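Local coordinates for protein aminotransferase class-III (Ochrobactrum anthropi, PDB 5GHG) that probably moves amino groups between amines and carbonyl compounds as a pyridoxal-phosphate-dependent omega-transaminase, held here with its cofactor in the pyridoxamine form, at residues F199-R202 with L203-L207; T239-E242 with K243-A246; N406-L409 with Q410-G413; E444-L447 with N448-A452. The protein carries 1 engineered substitution. All blocks are in the same frame, centred on the assembly; numbering follows the deposited sequence.

Contact 1: residues F199-R202 with L203-L207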
ATOM      1  N   PHE B 199      16.761  -0.665 -33.912  1.00  4.93           N
ATOM      2  CA  PHE B 199      16.055  -1.386 -32.859  1.00  5.38           C
ATOM      3  C   PHE B 199      14.920  -0.525 -32.282  1.00  3.82           C
ATOM      4  O   PHE B 199      13.830  -1.021 -32.025  1.00  4.38           O
ATOM      5  CB  PHE B 199      17.075  -1.780 -31.785  1.00  4.90           C
ATOM      6  CG  PHE B 199      16.489  -2.379 -30.556  1.00  5.31           C
ATOM      7  CD1 PHE B 199      15.752  -3.562 -30.619  1.00  5.75           C
ATOM      8  CD2 PHE B 199      16.712  -1.794 -29.314  1.00  4.98           C
ATOM      9  CE1 PHE B 199      15.241  -4.127 -29.465  1.00  5.79           C
ATOM     10  CE2 PHE B 199      16.194  -2.368 -28.163  1.00  4.78           C
ATOM     11  CZ  PHE B 199      15.470  -3.520 -28.239  1.00  5.51           C
ATOM     12  N   ALA B 200      15.168   0.768 -32.111  1.00  2.96           N
ATOM     13  CA  ALA B 200      14.122   1.668 -31.643  1.00  4.21           C
ATOM     14  C   ALA B 200      12.981   1.753 -32.646  1.00  5.52           C
ATOM     15  O   ALA B 200      11.796   1.733 -32.273  1.00  4.43           O
ATOM     16  CB  ALA B 200      14.702   3.045 -31.371  1.00  4.42           C
ATOM     17  N   THR B 201      13.314   1.857 -33.925  1.00  4.06           N
ATOM     18  CA  THR B 201      12.290   1.827 -34.959  1.00  5.47           C
ATOM     19  C   THR B 201      11.487   0.538 -34.892  1.00  5.34           C
ATOM     20  O   THR B 201      10.249   0.558 -34.972  1.00  4.67           O
ATOM     21  CB  THR B 201      12.940   2.014 -36.337  1.00  5.72           C
ATOM     22  OG1 THR B 201      13.415   3.350 -36.448  1.00  6.91           O
ATOM     23  CG2 THR B 201      11.942   1.729 -37.468  1.00  9.67           C
ATOM     24  N   ARG B 202      12.163  -0.606 -34.740  1.00  5.42           N
ATOM     25  CA  ARG B 202      11.439  -1.866 -34.678  1.00  5.27           C
ATOM     26  C   ARG B 202      10.512  -1.919 -33.451  1.00  6.13           C
ATOM     27  O   ARG B 202       9.402  -2.455 -33.536  1.00  5.04           O
ATOM     28  CB  ARG B 202      12.399  -3.060 -34.663  1.00  6.28           C
ATOM     29  CG  ARG B 202      11.683  -4.379 -34.421  1.00  6.29           C
ATOM     30  CD  ARG B 202      12.515  -5.608 -34.786  1.00  7.78           C
ATOM     31  NE  ARG B 202      13.695  -5.778 -33.932  1.00  8.66           N
ATOM     32  CZ  ARG B 202      13.714  -6.451 -32.792  1.00 11.16           C
ATOM     33  NH1 ARG B 202      14.854  -6.580 -32.107  1.00 10.34           N
ATOM     34  NH2 ARG B 202      12.598  -6.995 -32.325  1.00  8.86           N
ATOM     35  N   LEU B 203      10.958  -1.393 -32.311  1.00  5.29           N
ATOM     36  CA  LEU B 203      10.109  -1.412 -31.123  1.00  4.80           C
ATOM     37  C   LEU B 203       8.854  -0.559 -31.316  1.00  5.82           C
ATOM     38  O   LEU B 203       7.758  -0.951 -30.900  1.00  4.21           O
ATOM     39  CB  LEU B 203      10.884  -0.916 -29.890  1.00  4.91           C
ATOM     40  CG  LEU B 203      11.972  -1.832 -29.339  1.00  5.57           C
ATOM     41  CD1 LEU B 203      12.959  -1.043 -28.498  1.00  6.57           C
ATOM     42  CD2 LEU B 203      11.361  -2.943 -28.533  1.00  7.50           C
ATOM     43  N   ALA B 204       8.996   0.614 -31.925  1.00  5.35           N
ATOM     44  CA  ALA B 204       7.825   1.445 -32.192  1.00  7.30           C
ATOM     45  C   ALA B 204       6.880   0.771 -33.195  1.00  7.25           C
ATOM     46  O   ALA B 204       5.657   0.891 -33.069  1.00  6.57           O
ATOM     47  CB  ALA B 204       8.239   2.826 -32.695  1.00  5.48           C
ATOM     48  N   ASP B 205       7.434   0.075 -34.185  1.00  6.59           N
ATOM     49  CA  ASP B 205       6.609  -0.657 -35.152  1.00  7.78           C
ATOM     50  C   ASP B 205       5.858  -1.802 -34.485  1.00  6.53           C
ATOM     51  O   ASP B 205       4.685  -2.041 -34.782  1.00  5.82           O
ATOM     52  CB  ASP B 205       7.467  -1.214 -36.281  1.00  8.11           C
ATOM     53  CG  ASP B 205       7.968  -0.140 -37.230  1.00 19.65           C
ATOM     54  OD1 ASP B 205       7.494   1.010 -37.152  1.00 22.52           O
ATOM     55  OD2 ASP B 205       8.863  -0.462 -38.051  1.00 29.28           O
ATOM     56  N   GLU B 206       6.525  -2.544 -33.607  1.00  5.60           N
ATOM     57  CA  GLU B 206       5.859  -3.615 -32.892  1.00  6.30           C
ATOM     58  C   GLU B 206       4.777  -3.067 -31.962  1.00  5.41           C
ATOM     59  O   GLU B 206       3.724  -3.684 -31.802  1.00  5.68           O
ATOM     60  CB  GLU B 206       6.887  -4.450 -32.116  1.00  8.52           C
ATOM     61  CG  GLU B 206       7.790  -5.246 -33.068  1.00  9.42           C
ATOM     62  CD  GLU B 206       8.929  -5.963 -32.352  1.00 13.40           C
ATOM     63  OE1 GLU B 206       9.670  -6.712 -33.034  1.00 12.42           O
ATOM     64  OE2 GLU B 206       9.090  -5.758 -31.121  1.00 12.60           O
ATOM     65  N   LEU B 207       5.031  -1.911 -31.346  1.00  4.90           N
ATOM     66  CA  LEU B 207       3.992  -1.252 -30.560  1.00  4.28           C
ATOM     67  C   LEU B 207       2.781  -0.901 -31.435  1.00  5.79           C
ATOM     68  O   LEU B 207       1.636  -1.166 -31.069  1.00  4.95           O
ATOM     69  CB  LEU B 207       4.554   0.003 -29.895  1.00  3.75           C
ATOM     70  CG  LEU B 207       3.552   0.925 -29.195  1.00  3.91           C
ATOM     71  CD1 LEU B 207       2.797   0.191 -28.073  1.00  4.18           C
ATOM     72  CD2 LEU B 207       4.268   2.128 -28.650  1.00  3.13           C
TER
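E206 N donates to R202 O over 2.9 Å, one of four i to i+4 backbone bonds that link 199-202 to 203-207, and the side chains of the same two residues meet again above it. R202 reaches forward to E206, its chain bent about CG-CD (chi3 66°), bringing NH2 to E206 OE1 at 3.0 Å in a salt bridge. The carboxylate oxygen lies at the edge of the guanidinium, near its plane, and is approached on its syn side, somewhat out of the carboxylate plane; the two flat groups are turned 65° apart. R202 NE also forms a salt bridge with E194, so two carboxylates share one guanidinium. Helix 196-214, to which all nine residues belong, leads into strand 219-224 in the large domain of the fold type I aminotransferase, and packs against helix 240-250. On the inner side, L203 CD1 sits over one face of the F199 ring, 3.7 Å from its centroid and displaced toward the CE2-CZ rim, a CH-pi contact. F199 CG lies anti to the backbone N (chi1 173°), which swings the ring along the helix toward L203. T201 and D205 run side by side, with T201 CG2 3.8 Å from D205 OD2, while T201 OG1 is hydrogen-bonded to K243.

Contact 2: residues T239-E242 with K243-A246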
ATOM      1  N   THR B 239      16.316   7.564 -29.691  1.00  6.21           N
ATOM      2  CA  THR B 239      15.145   7.776 -30.527  1.00  6.82           C
ATOM      3  C   THR B 239      13.944   6.946 -30.090  1.00  5.10           C
ATOM      4  O   THR B 239      12.847   7.144 -30.624  1.00  3.35           O
ATOM      5  CB  THR B 239      15.394   7.529 -32.041  1.00  7.47           C
ATOM      6  OG1 THR B 239      15.523   6.127 -32.315  1.00  4.91           O
ATOM      7  CG2 THR B 239      16.644   8.283 -32.509  1.00 10.57           C
ATOM      8  N   TYR B 240      14.098   6.044 -29.118  1.00  3.87           N
ATOM      9  CA  TYR B 240      12.973   5.215 -28.693  1.00  3.96           C
ATOM     10  C   TYR B 240      11.784   6.061 -28.247  1.00  2.83           C
ATOM     11  O   TYR B 240      10.658   5.890 -28.738  1.00  3.85           O
ATOM     12  CB  TYR B 240      13.408   4.297 -27.547  1.00  3.70           C
ATOM     13  CG  TYR B 240      12.273   3.532 -26.899  1.00  2.77           C
ATOM     14  CD1 TYR B 240      11.818   2.334 -27.446  1.00  3.03           C
ATOM     15  CD2 TYR B 240      11.675   3.993 -25.729  1.00  3.68           C
ATOM     16  CE1 TYR B 240      10.823   1.609 -26.846  1.00  4.06           C
ATOM     17  CE2 TYR B 240      10.663   3.258 -25.098  1.00  3.81           C
ATOM     18  CZ  TYR B 240      10.238   2.074 -25.662  1.00  4.34           C
ATOM     19  OH  TYR B 240       9.230   1.322 -25.088  1.00  3.06           O
ATOM     20  N   TRP B 241      12.000   6.956 -27.295  1.00  4.13           N
ATOM     21  CA  TRP B 241      10.870   7.678 -26.736  1.00  4.04           C
ATOM     22  C   TRP B 241      10.226   8.620 -27.745  1.00  5.41           C
ATOM     23  O   TRP B 241       9.005   8.829 -27.719  1.00  4.50           O
ATOM     24  CB  TRP B 241      11.273   8.408 -25.456  1.00  5.09           C
ATOM     25  CG  TRP B 241      11.214   7.483 -24.257  1.00  4.01           C
ATOM     26  CD1 TRP B 241      12.256   7.040 -23.497  1.00  5.58           C
ATOM     27  CD2 TRP B 241      10.037   6.863 -23.721  1.00  3.54           C
ATOM     28  NE1 TRP B 241      11.802   6.196 -22.511  1.00  3.97           N
ATOM     29  CE2 TRP B 241      10.442   6.070 -22.631  1.00  3.49           C
ATOM     30  CE3 TRP B 241       8.684   6.905 -24.059  1.00  3.80           C
ATOM     31  CZ2 TRP B 241       9.532   5.329 -21.857  1.00  2.97           C
ATOM     32  CZ3 TRP B 241       7.773   6.166 -23.272  1.00  3.33           C
ATOM     33  CH2 TRP B 241       8.210   5.390 -22.209  1.00  4.06           C
ATOM     34  N   GLU B 242      11.015   9.179 -28.659  1.00  6.20           N
ATOM     35  CA  GLU B 242      10.448  10.005 -29.721  1.00  5.49           C
ATOM     36  C   GLU B 242       9.552   9.171 -30.638  1.00  5.93           C
ATOM     37  O   GLU B 242       8.419   9.549 -30.930  1.00  5.21           O
ATOM     38  CB  GLU B 242      11.563  10.681 -30.517  1.00  8.05           C
ATOM     39  CG  GLU B 242      11.090  11.417 -31.741  1.00 15.04           C
ATOM     40  CD  GLU B 242      12.237  11.904 -32.628  1.00 25.89           C
ATOM     41  OE1 GLU B 242      11.982  12.217 -33.807  1.00 34.20           O
ATOM     42  OE2 GLU B 242      13.386  11.978 -32.146  1.00 22.22           O
ATOM     43  N   LYS B 243      10.045   8.011 -31.071  1.00  5.13           N
ATOM     44  CA  LYS B 243       9.269   7.162 -31.962  1.00  4.74           C
ATOM     45  C   LYS B 243       8.061   6.565 -31.269  1.00  5.27           C
ATOM     46  O   LYS B 243       6.989   6.459 -31.874  1.00  5.46           O
ATOM     47  CB  LYS B 243      10.162   6.081 -32.564  1.00  4.53           C
ATOM     48  CG  LYS B 243      11.322   6.654 -33.371  1.00  6.70           C
ATOM     49  CD  LYS B 243      12.361   5.598 -33.763  1.00  5.75           C
ATOM     50  CE  LYS B 243      13.406   6.207 -34.727  1.00  9.41           C
ATOM     51  NZ  LYS B 243      14.620   5.358 -34.882  1.00  9.71           N
ATOM     52  N   VAL B 244       8.195   6.180 -29.994  1.00  4.10           N
ATOM     53  CA  VAL B 244       7.041   5.654 -29.260  1.00  3.16           C
ATOM     54  C   VAL B 244       5.959   6.728 -29.137  1.00  3.23           C
ATOM     55  O   VAL B 244       4.764   6.466 -29.380  1.00  3.34           O
ATOM     56  CB  VAL B 244       7.459   5.102 -27.884  1.00  2.61           C
ATOM     57  CG1 VAL B 244       6.225   4.852 -26.981  1.00  3.18           C
ATOM     58  CG2 VAL B 244       8.229   3.806 -28.065  1.00  5.51           C
ATOM     59  N   GLN B 245       6.352   7.940 -28.771  1.00  4.16           N
ATOM     60  CA  GLN B 245       5.366   9.003 -28.570  1.00  4.46           C
ATOM     61  C   GLN B 245       4.636   9.351 -29.872  1.00  5.68           C
ATOM     62  O   GLN B 245       3.437   9.647 -29.849  1.00  6.02           O
ATOM     63  CB  GLN B 245       6.029  10.234 -27.953  1.00  5.77           C
ATOM     64  CG  GLN B 245       6.389  10.034 -26.481  1.00  6.00           C
ATOM     65  CD  GLN B 245       7.068  11.217 -25.856  1.00  6.86           C
ATOM     66  OE1 GLN B 245       6.434  12.003 -25.142  1.00  7.91           O
ATOM     67  NE2 GLN B 245       8.365  11.366 -26.109  1.00  4.92           N
ATOM     68  N   ALA B 246       5.330   9.273 -31.003  1.00  5.71           N
ATOM     69  CA  ALA B 246       4.672   9.486 -32.295  1.00  6.26           C
ATOM     70  C   ALA B 246       3.552   8.471 -32.518  1.00  7.39           C
ATOM     71  O   ALA B 246       2.467   8.834 -32.988  1.00  7.29           O
ATOM     72  CB  ALA B 246       5.693   9.409 -33.431  1.00  5.69           C
TER
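K243 reaches back along the helix to T239 with both ends: its backbone N donates to T239 O, and NZ, at the end of an extended chain, donates to T239 OG1 at 2.8 Å. These residues form the first turns of helix 240-250, the connection in a beta-alpha-beta unit whose strands, 219-224 and 254-258, lie parallel in one seven-stranded mixed sheet. T239 occupies the N-cap position, but its hydroxyl meets the lysine ammonium and makes no capping bond. V244 comes next, its N bonded to Y240 O at 2.8 Å. With CG1 anti to the backbone N (chi1 167°), CG2 is left to rest over one face of the Y240 ring, 3.6 Å from the centroid and 15° off the normal. The other branch, CG1, approaches W241 CZ3 loosely at 4.2 Å. Y240 OH is hydrogen-bonded to R147, and Y240, W241 and V244 all touch F222 of strand 219-224. Q245 then doubles the load on W241 O: its backbone N at 3.0 Å and its NE2 at 3.1 Å arrive from opposite faces of the carbonyl plane, neither on a lone pair, the amide much the steeper (69° out of the plane). The same amide joins D277 O and K279 N, tying the helix to the loop there. Last comes A246, whose N donates to E242 O and whose CB lies 3.7 Å from that oxygen.

Contact 3: residues N406-L409 with Q410-G413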
ATOM      1  N   ASN B 406      27.744 -10.130  -6.155  1.00  5.41           N
ATOM      2  CA  ASN B 406      27.086  -9.273  -5.176  1.00  4.52           C
ATOM      3  C   ASN B 406      27.505  -9.642  -3.752  1.00  4.91           C
ATOM      4  O   ASN B 406      27.706  -8.769  -2.913  1.00  4.53           O
ATOM      5  CB  ASN B 406      25.575  -9.390  -5.329  1.00  5.03           C
ATOM      6  CG  ASN B 406      24.813  -8.240  -4.665  1.00  8.09           C
ATOM      7  OD1 ASN B 406      25.245  -7.099  -4.714  1.00 10.13           O
ATOM      8  ND2 ASN B 406      23.682  -8.544  -4.082  1.00 11.66           N
ATOM      9  N   ALA B 407      27.635 -10.943  -3.474  1.00  4.58           N
ATOM     10  CA  ALA B 407      28.090 -11.380  -2.154  1.00  6.44           C
ATOM     11  C   ALA B 407      29.520 -10.917  -1.869  1.00  6.21           C
ATOM     12  O   ALA B 407      29.836 -10.497  -0.750  1.00  5.48           O
ATOM     13  CB  ALA B 407      27.976 -12.897  -2.037  1.00  7.23           C
ATOM     14  N   VAL B 408      30.398 -10.998  -2.868  1.00  4.95           N
ATOM     15  CA  VAL B 408      31.767 -10.530  -2.684  1.00  5.82           C
ATOM     16  C   VAL B 408      31.799  -9.016  -2.496  1.00  4.81           C
ATOM     17  O   VAL B 408      32.522  -8.492  -1.644  1.00  3.37           O
ATOM     18  CB  VAL B 408      32.649 -10.962  -3.870  1.00  7.34           C
ATOM     19  CG1 VAL B 408      34.012 -10.264  -3.779  1.00  6.50           C
ATOM     20  CG2 VAL B 408      32.830 -12.452  -3.871  1.00  7.71           C
ATOM     21  N   LEU B 409      31.003  -8.294  -3.280  1.00  3.68           N
ATOM     22  CA  LEU B 409      30.950  -6.850  -3.128  1.00  4.67           C
ATOM     23  C   LEU B 409      30.487  -6.461  -1.716  1.00  5.33           C
ATOM     24  O   LEU B 409      31.016  -5.510  -1.122  1.00  4.52           O
ATOM     25  CB  LEU B 409      30.031  -6.250  -4.189  1.00  4.67           C
ATOM     26  CG  LEU B 409      29.957  -4.756  -4.392  1.00  8.25           C
ATOM     27  CD1 LEU B 409      31.324  -4.146  -4.616  1.00  7.29           C
ATOM     28  CD2 LEU B 409      29.047  -4.447  -5.585  1.00  9.98           C
ATOM     29  N   GLN B 410      29.517  -7.193  -1.162  1.00  3.02           N
ATOM     30  CA  GLN B 410      29.083  -6.937   0.207  1.00  5.68           C
ATOM     31  C   GLN B 410      30.199  -7.221   1.220  1.00  6.65           C
ATOM     32  O   GLN B 410      30.346  -6.499   2.211  1.00  6.15           O
ATOM     33  CB  GLN B 410      27.837  -7.765   0.536  1.00  6.54           C
ATOM     34  CG  GLN B 410      27.289  -7.545   1.955  1.00  6.92           C
ATOM     35  CD  GLN B 410      26.008  -8.335   2.180  1.00 12.44           C
ATOM     36  OE1 GLN B 410      25.123  -8.329   1.325  1.00 21.54           O
ATOM     37  NE2 GLN B 410      25.925  -9.066   3.287  1.00 10.58           N
ATOM     38  N   GLU B 411      30.995  -8.267   0.980  1.00  7.32           N
ATOM     39  CA  GLU B 411      32.177  -8.499   1.805  1.00  8.88           C
ATOM     40  C   GLU B 411      33.131  -7.307   1.760  1.00  8.27           C
ATOM     41  O   GLU B 411      33.820  -7.024   2.742  1.00  8.38           O
ATOM     42  CB  GLU B 411      32.931  -9.748   1.345  1.00  7.23           C
ATOM     43  CG  GLU B 411      32.232 -11.063   1.547  1.00 11.90           C
ATOM     44  CD  GLU B 411      33.082 -12.228   1.030  1.00 19.14           C
ATOM     45  OE1 GLU B 411      32.732 -12.813  -0.034  1.00 21.00           O
ATOM     46  OE2 GLU B 411      34.152 -12.507   1.644  1.00 22.85           O
ATOM     47  N   ARG B 412      33.222  -6.639   0.619  1.00  2.67           N
ATOM     48  CA  ARG B 412      34.066  -5.476   0.461  1.00  4.61           C
ATOM     49  C   ARG B 412      33.367  -4.178   0.890  1.00  5.81           C
ATOM     50  O   ARG B 412      33.861  -3.087   0.585  1.00  7.93           O
ATOM     51  CB  ARG B 412      34.544  -5.369  -0.989  1.00  5.07           C
ATOM     52  CG  ARG B 412      35.599  -6.411  -1.333  1.00  6.06           C
ATOM     53  CD  ARG B 412      35.977  -6.413  -2.801  1.00  8.13           C
ATOM     54  NE  ARG B 412      37.125  -7.282  -3.072  1.00  9.50           N
ATOM     55  CZ  ARG B 412      38.386  -6.899  -2.927  1.00  9.31           C
ATOM     56  NH1 ARG B 412      38.666  -5.653  -2.519  1.00  7.22           N
ATOM     57  NH2 ARG B 412      39.363  -7.755  -3.195  1.00 11.58           N
ATOM     58  N   GLY B 413      32.243  -4.280   1.588  1.00  5.40           N
ATOM     59  CA  GLY B 413      31.636  -3.121   2.205  1.00  6.40           C
ATOM     60  C   GLY B 413      30.753  -2.285   1.308  1.00  4.81           C
ATOM     61  O   GLY B 413      30.609  -1.087   1.542  1.00  4.44           O
TER
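Q410 N donates to N406 O at 3.0 Å and E411 N to A407 O at 3.1 Å, the last regular turns of helix 400-411. R412 N still reaches V408 O at 3.0 Å, though the bond is more bent, with an N-H...O angle of 144°. R412 is the first residue to leave helical torsions; G413 N donates to Q410 O, and the positive phi of G413 (84°) then turns the chain out of the helix. Among the side chains, E411 folds back along the helix: CG stands 3.4 Å from A407 O, and OE1 comes within 3.6 Å of V408 CA and 3.9 Å of V408 CG2. R412, extended from CG to NE, runs on the other side of V408, whose CG1 is near the guanidinium plane at its edge, 4.4 Å from NE. This placement carries R412 NH2 to a salt bridge with D449 of helix 433-455. L409 faces inward, with CG anti to the backbone N (chi1 -171°), and packs against V414 and S416 of strand 414-419, F425 of strand 422-425 and T446. G413 also makes backbone hydrogen bonds with I51 in the neighbouring strand. V414 N pairs with L409 O outside the G413 N to Q410 O bond, the Schellman motif that ends helix 400-411, with G413 as its C-prime residue, and the chain passes directly into strand 414-419.

Contact 4: residues E444-L447 with N448-A452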
ATOM      1  N   GLU B 444      35.585  -3.119  -9.106  1.00  5.43           N
ATOM      2  CA  GLU B 444      36.698  -3.619  -9.908  1.00  6.00           C
ATOM      3  C   GLU B 444      37.416  -4.769  -9.207  1.00  6.07           C
ATOM      4  O   GLU B 444      37.686  -5.811  -9.817  1.00  5.79           O
ATOM      5  CB  GLU B 444      37.683  -2.493 -10.216  1.00  8.22           C
ATOM      6  CG  GLU B 444      38.913  -2.997 -10.947  1.00 13.14           C
ATOM      7  CD  GLU B 444      39.821  -1.869 -11.413  1.00 23.25           C
ATOM      8  OE1 GLU B 444      39.711  -0.744 -10.887  1.00 20.06           O
ATOM      9  OE2 GLU B 444      40.630  -2.121 -12.323  1.00 27.23           O
ATOM     10  N   ALA B 445      37.736  -4.588  -7.919  1.00  6.67           N
ATOM     11  CA  ALA B 445      38.405  -5.647  -7.167  1.00  8.42           C
ATOM     12  C   ALA B 445      37.510  -6.879  -7.039  1.00  6.06           C
ATOM     13  O   ALA B 445      37.992  -8.015  -7.077  1.00  7.37           O
ATOM     14  CB  ALA B 445      38.815  -5.128  -5.789  1.00  7.21           C
ATOM     15  N   THR B 446      36.207  -6.664  -6.871  1.00  5.51           N
ATOM     16  CA  THR B 446      35.249  -7.765  -6.833  1.00  4.67           C
ATOM     17  C   THR B 446      35.300  -8.587  -8.118  1.00  5.80           C
ATOM     18  O   THR B 446      35.325  -9.820  -8.082  1.00  6.08           O
ATOM     19  CB  THR B 446      33.827  -7.229  -6.636  1.00  4.61           C
ATOM     20  OG1 THR B 446      33.691  -6.708  -5.313  1.00  4.47           O
ATOM     21  CG2 THR B 446      32.827  -8.334  -6.834  1.00  5.58           C
ATOM     22  N   LEU B 447      35.279  -7.911  -9.266  1.00  5.41           N
ATOM     23  CA  LEU B 447      35.285  -8.640 -10.530  1.00  7.66           C
ATOM     24  C   LEU B 447      36.594  -9.415 -10.706  1.00  7.28           C
ATOM     25  O   LEU B 447      36.586 -10.529 -11.224  1.00  7.80           O
ATOM     26  CB  LEU B 447      35.057  -7.685 -11.690  1.00  8.19           C
ATOM     27  CG  LEU B 447      33.676  -7.024 -11.635  1.00  8.47           C
ATOM     28  CD1 LEU B 447      33.458  -6.117 -12.830  1.00  9.01           C
ATOM     29  CD2 LEU B 447      32.582  -8.066 -11.550  1.00  9.96           C
ATOM     30  N   ASN B 448      37.716  -8.840 -10.268  1.00  6.93           N
ATOM     31  CA  ASN B 448      38.984  -9.578 -10.315  1.00  7.96           C
ATOM     32  C   ASN B 448      38.951 -10.809  -9.408  1.00  9.37           C
ATOM     33  O   ASN B 448      39.396 -11.890  -9.802  1.00  8.99           O
ATOM     34  CB  ASN B 448      40.137  -8.655  -9.952  1.00  7.42           C
ATOM     35  CG  ASN B 448      40.406  -7.636 -11.033  1.00 13.47           C
ATOM     36  OD1 ASN B 448      40.010  -7.835 -12.186  1.00 12.45           O
ATOM     37  ND2 ASN B 448      41.041  -6.542 -10.686  1.00 11.36           N
ATOM     38  N   ASP B 449      38.423 -10.662  -8.186  1.00  8.31           N
ATOM     39  CA  ASP B 449      38.296 -11.801  -7.279  1.00  9.31           C
ATOM     40  C   ASP B 449      37.433 -12.901  -7.894  1.00  9.91           C
ATOM     41  O   ASP B 449      37.786 -14.085  -7.836  1.00 10.05           O
ATOM     42  CB  ASP B 449      37.686 -11.375  -5.950  1.00 10.66           C
ATOM     43  CG  ASP B 449      38.686 -10.682  -5.038  1.00 19.74           C
ATOM     44  OD1 ASP B 449      39.888 -10.667  -5.383  1.00 23.42           O
ATOM     45  OD2 ASP B 449      38.247 -10.159  -3.963  1.00 24.10           O
ATOM     46  N   VAL B 450      36.276 -12.534  -8.440  1.00  6.02           N
ATOM     47  CA  VAL B 450      35.373 -13.520  -8.997  1.00  6.42           C
ATOM     48  C   VAL B 450      36.029 -14.214 -10.197  1.00  8.89           C
ATOM     49  O   VAL B 450      35.938 -15.435 -10.355  1.00 10.01           O
ATOM     50  CB  VAL B 450      34.031 -12.870  -9.393  1.00  7.75           C
ATOM     51  CG1 VAL B 450      33.171 -13.874 -10.122  1.00  6.20           C
ATOM     52  CG2 VAL B 450      33.299 -12.360  -8.139  1.00  6.97           C
ATOM     53  N   GLN B 451      36.683 -13.436 -11.054  1.00  7.36           N
ATOM     54  CA  GLN B 451      37.370 -14.017 -12.204  1.00 11.84           C
ATOM     55  C   GLN B 451      38.435 -15.023 -11.758  1.00 12.58           C
ATOM     56  O   GLN B 451      38.523 -16.131 -12.293  1.00 11.62           O
ATOM     57  CB  GLN B 451      37.981 -12.910 -13.051  1.00 13.71           C
ATOM     58  CG  GLN B 451      38.889 -13.388 -14.177  1.00 18.78           C
ATOM     59  CD  GLN B 451      38.134 -14.119 -15.278  1.00 27.33           C
ATOM     60  OE1 GLN B 451      36.907 -14.245 -15.238  1.00 24.52           O
ATOM     61  NE2 GLN B 451      38.869 -14.597 -16.279  1.00 34.96           N
ATOM     62  N   ALA B 452      39.230 -14.655 -10.754  1.00  8.82           N
ATOM     63  CA  ALA B 452      40.236 -15.579 -10.233  1.00 11.77           C
ATOM     64  C   ALA B 452      39.588 -16.849  -9.705  1.00 13.10           C
ATOM     65  O   ALA B 452      40.080 -17.960  -9.943  1.00 14.40           O
ATOM     66  CB  ALA B 452      41.058 -14.902  -9.147  1.00 10.78           C
TER
HETATM   67  O   HOH W   1      41.632  -4.670 -12.553  1.00 30.84           O
HETATM   68  O   HOH W   2      40.756  -8.311  -6.247  1.00 19.20           O
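N448 leans back over the turn that begins at E444, and its side chain can be followed outward. CB lies 3.6 Å from A445 O, and CG, anti to the carbonyl carbon (chi1 -71°), comes 3.5 Å from E444 O. At the tip the amide divides its work: OD1 is hydrogen-bonded to H368 NE2, while ND2 stays near E444 CG, at 4.1 Å, and donates to a water at 2.7 Å. The same water donates to E444 OE2, also at 2.7 Å, and so joins two side chains that lie alongside each other but do not bond directly, their amide and carboxylate planes 56° apart. One residue on, a second water makes a smaller bridge: it donates to D449 OD1 and to A445 O, the latter at 2.9 Å. A445 O also accepts D449 N, so this carbonyl is held by a backbone bond and a solvent bond together. D449 OD2 has R412 as its partner. On the buried side V450 CG2 stands 3.2 Å from T446 O; the methyls of the two residues approach loosely, V450 CG2 to T446 CG2 at 4.3 Å, and T446 OG1 is hydrogen-bonded to A442 O in the preceding turn. Helix 433-455 lays T446 and V450 on helix 400-411, T446 against V408 and V450 against L401 and A405, while L447 and Q451 reach H368 and L370 just ahead of strand 371-377.

From the N terminus, contact 1 lies in helix 196-214, contact 2 at the start of helix 240-250, contact 3 at the end of helix 400-411 and contact 4 in the C-terminal helix 433-455. Each covers eight or nine consecutive residues, so none closes a long loop, and the four follow in series without nesting or crossing. In space they form two pairs. Contacts 1 and 2, with centres 9 Å apart, join adjacent helices of the large domain through L203 on Y240 and L207 on V244. Contacts 3 and 4, centres 11 Å apart, bring together helices beside the sheet of strands 414-419 and 422-425. The pairs stand apart, with contacts 2 and 3 about 39 Å between centres.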